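Local coordinates for major royal jelly protein 1 (Apis mellifera, PDB 5YYL), which is the most abundant protein of royal jelly, binds 24-methylenecholesterol and probably serves as a nutrient in the food of developing larvae, at residues 66-71 with 356-361. Numbering follows the deposited sequence.
Sequences PSDIDQ and SMKIKE
K358 reaches from strand 356-361 to strand 66-71 and meets D70 and the backbone of I69. Its NZ lies 2.7 Å from D70 OD2, in a salt bridge that comes from above the carboxylate plane. The same NZ donates to I69 O at 2.8 Å. Bends at chi2 (-72°) and chi4 (74°) curl the lysine chain back to these oxygens. The salt bridge from K358 NZ to D68 OD2 is weaker, at 3.3 Å. D68 OD2 also takes the backbone N-H of L127, and K358 NZ gives a further bond to L127 O, so strand 124-129 completes this polar cluster.

D70 OD1 takes K360 NZ on its syn lone pair at 2.7 Å and Q71 N on its anti lone pair at 2.6 Å. These bonds should hold the carboxylate in place. K360 NZ also donates to Q71 O at 3.2 Å, in the carbonyl plane. Toward Q71 and K360 the strands spread apart and the packing is looser; both lysines are partly exposed, while the aspartates are buried. There Q71 OE1 lies alongside the K360 chain, 3.4 Å from CG and as near to CD, and Q71 NE2 turns to H73 O.

The strands run nearly parallel, 10° apart, in different sheets. Strand 65-72 edges its four-stranded antiparallel sheet near the chain's centre; 353-361 pairs with 373-383. A salt-bridge network of two aspartates and two lysines thus joins neighbouring blades of a beta-propeller, the royal jelly protein family fold.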
ATOM      1  N   PRO A  66      -7.993  41.005 -13.387  1.00 30.08           N
ATOM      2  CA  PRO A  66      -8.469  39.694 -13.813  1.00 28.44           C
ATOM      3  C   PRO A  66      -9.946  39.720 -14.175  1.00 26.38           C
ATOM      4  O   PRO A  66     -10.735  40.363 -13.505  1.00 26.72           O
ATOM      5  CB  PRO A  66      -8.205  38.818 -12.585  1.00 29.31           C
ATOM      6  CG  PRO A  66      -8.315  39.758 -11.426  1.00 29.63           C
ATOM      7  CD  PRO A  66      -7.990  41.148 -11.917  1.00 28.86           C
ATOM      8  N   SER A  67     -10.294  39.028 -15.240  1.00 26.28           N
ATOM      9  CA  SER A  67     -11.656  38.963 -15.734  1.00 27.55           C
ATOM     10  C   SER A  67     -12.333  37.649 -15.322  1.00 27.31           C
ATOM     11  O   SER A  67     -13.449  37.668 -14.815  1.00 26.45           O
ATOM     12  CB  SER A  67     -11.653  39.109 -17.255  1.00 29.08           C
ATOM     13  OG  SER A  67     -12.968  39.054 -17.770  1.00 32.87           O
ATOM     14  N   ASP A  68     -11.665  36.522 -15.561  1.00 26.16           N
ATOM     15  CA  ASP A  68     -12.242  35.204 -15.304  1.00 27.56           C
ATOM     16  C   ASP A  68     -11.196  34.227 -14.762  1.00 26.42           C
ATOM     17  O   ASP A  68     -10.002  34.436 -14.919  1.00 25.96           O
ATOM     18  CB  ASP A  68     -12.862  34.651 -16.607  1.00 30.44           C
ATOM     19  CG  ASP A  68     -13.946  33.569 -16.373  1.00 33.39           C
ATOM     20  OD1 ASP A  68     -14.313  33.292 -15.222  1.00 36.27           O
ATOM     21  OD2 ASP A  68     -14.456  32.989 -17.353  1.00 35.38           O
ATOM     22  N   ILE A  69     -11.671  33.182 -14.086  1.00 25.59           N
ATOM     23  CA  ILE A  69     -10.845  32.052 -13.662  1.00 23.97           C
ATOM     24  C   ILE A  69     -11.522  30.787 -14.119  1.00 22.96           C
ATOM     25  O   ILE A  69     -12.727  30.777 -14.383  1.00 23.15           O
ATOM     26  CB  ILE A  69     -10.644  31.987 -12.129  1.00 24.41           C
ATOM     27  CG1 ILE A  69     -11.977  31.877 -11.373  1.00 24.28           C
ATOM     28  CG2 ILE A  69      -9.891  33.221 -11.653  1.00 25.05           C
ATOM     29  CD1 ILE A  69     -11.845  31.676  -9.875  1.00 24.01           C
ATOM     30  N   ASP A  70     -10.743  29.726 -14.226  1.00 21.43           N
ATOM     31  CA  ASP A  70     -11.297  28.386 -14.355  1.00 20.86           C
ATOM     32  C   ASP A  70     -10.240  27.377 -13.893  1.00 19.58           C
ATOM     33  O   ASP A  70      -9.186  27.770 -13.401  1.00 18.86           O
ATOM     34  CB  ASP A  70     -11.806  28.132 -15.779  1.00 20.93           C
ATOM     35  CG  ASP A  70     -12.994  27.164 -15.817  1.00 21.45           C
ATOM     36  OD1 ASP A  70     -12.858  26.049 -15.218  1.00 21.26           O
ATOM     37  OD2 ASP A  70     -14.033  27.496 -16.460  1.00 20.79           O
ATOM     38  N   GLN A  71     -10.530  26.089 -14.015  1.00 19.02           N
ATOM     39  CA  GLN A  71      -9.695  25.062 -13.427  1.00 18.66           C
ATOM     40  C   GLN A  71      -9.884  23.787 -14.203  1.00 19.22           C
ATOM     41  O   GLN A  71     -11.023  23.410 -14.485  1.00 18.34           O
ATOM     42  CB  GLN A  71     -10.097  24.863 -11.963  1.00 18.12           C
ATOM     43  CG  GLN A  71      -9.344  23.766 -11.218  1.00 18.12           C
ATOM     44  CD  GLN A  71      -9.872  22.359 -11.457  1.00 17.68           C
ATOM     45  OE1 GLN A  71     -11.075  22.154 -11.610  1.00 18.05           O
ATOM     46  NE2 GLN A  71      -8.976  21.385 -11.493  1.00 16.52           N
ATOM     47  N   SER A 356     -16.050  36.426 -10.872  1.00 22.18           N
ATOM     48  CA  SER A 356     -16.254  35.114 -11.478  1.00 22.17           C
ATOM     49  C   SER A 356     -16.489  34.006 -10.496  1.00 21.64           C
ATOM     50  O   SER A 356     -16.016  34.075  -9.381  1.00 23.09           O
ATOM     51  CB  SER A 356     -15.075  34.743 -12.368  1.00 22.77           C
ATOM     52  OG  SER A 356     -15.532  33.876 -13.378  1.00 23.65           O
ATOM     53  N   MET A 357     -17.247  33.000 -10.924  1.00 22.09           N
ATOM     54  CA  MET A 357     -17.496  31.794 -10.149  1.00 22.65           C
ATOM     55  C   MET A 357     -17.609  30.576 -11.042  1.00 22.38           C
ATOM     56  O   MET A 357     -18.171  30.655 -12.134  1.00 23.45           O
ATOM     57  CB  MET A 357     -18.779  31.937  -9.357  1.00 23.68           C
ATOM     58  CG  MET A 357     -18.623  32.888  -8.208  1.00 25.17           C
ATOM     59  SD  MET A 357     -20.152  33.031  -7.272  1.00 27.74           S
ATOM     60  CE  MET A 357     -19.331  33.417  -5.733  1.00 29.43           C
ATOM     61  N   LYS A 358     -17.050  29.462 -10.591  1.00 21.37           N
ATOM     62  CA  LYS A 358     -17.191  28.185 -11.280  1.00 21.52           C
ATOM     63  C   LYS A 358     -17.420  27.099 -10.240  1.00 20.80           C
ATOM     64  O   LYS A 358     -17.016  27.252  -9.090  1.00 20.57           O
ATOM     65  CB  LYS A 358     -15.938  27.853 -12.095  1.00 22.26           C
ATOM     66  CG  LYS A 358     -15.490  28.937 -13.058  1.00 22.55           C
ATOM     67  CD  LYS A 358     -16.429  29.045 -14.237  1.00 23.07           C
ATOM     68  CE  LYS A 358     -16.117  30.250 -15.106  1.00 24.19           C
ATOM     69  NZ  LYS A 358     -14.883  30.029 -15.921  1.00 25.15           N
ATOM     70  N   ILE A 359     -18.065  26.009 -10.642  1.00 20.76           N
ATOM     71  CA  ILE A 359     -18.270  24.867  -9.773  1.00 21.54           C
ATOM     72  C   ILE A 359     -17.755  23.612 -10.445  1.00 21.35           C
ATOM     73  O   ILE A 359     -18.102  23.310 -11.571  1.00 20.01           O
ATOM     74  CB  ILE A 359     -19.754  24.720  -9.331  1.00 22.26           C
ATOM     75  CG1 ILE A 359     -20.092  25.878  -8.375  1.00 23.44           C
ATOM     76  CG2 ILE A 359     -19.995  23.376  -8.628  1.00 21.69           C
ATOM     77  CD1 ILE A 359     -21.479  25.861  -7.788  1.00 24.53           C
ATOM     78  N   LYS A 360     -16.953  22.872  -9.695  1.00 23.21           N
ATOM     79  CA  LYS A 360     -16.294  21.658 -10.147  1.00 24.61           C
ATOM     80  C   LYS A 360     -16.696  20.512  -9.245  1.00 24.95           C
ATOM     81  O   LYS A 360     -17.074  20.733  -8.112  1.00 24.38           O
ATOM     82  CB  LYS A 360     -14.771  21.869 -10.067  1.00 25.26           C
ATOM     83  CG  LYS A 360     -14.259  23.043 -10.910  1.00 26.49           C
ATOM     84  CD  LYS A 360     -14.335  22.762 -12.415  1.00 26.69           C
ATOM     85  CE  LYS A 360     -14.373  24.053 -13.220  1.00 27.18           C
ATOM     86  NZ  LYS A 360     -14.208  23.786 -14.671  1.00 26.94           N
ATOM     87  N   GLU A 361     -16.611  19.297  -9.765  1.00 27.24           N
ATOM     88  CA  GLU A 361     -16.801  18.073  -8.992  1.00 28.84           C
ATOM     89  C   GLU A 361     -15.438  17.450  -8.676  1.00 27.89           C
ATOM     90  O   GLU A 361     -14.541  17.433  -9.525  1.00 29.37           O
ATOM     91  CB  GLU A 361     -17.652  17.086  -9.772  1.00 31.82           C
ATOM     92  CG  GLU A 361     -19.082  17.514  -9.972  1.00 37.38           C
ATOM     93  CD  GLU A 361     -19.806  16.554 -10.900  1.00 45.85           C
ATOM     94  OE1 GLU A 361     -20.759  15.882 -10.429  1.00 53.60           O
ATOM     95  OE2 GLU A 361     -19.407  16.453 -12.094  1.00 50.56           O
TER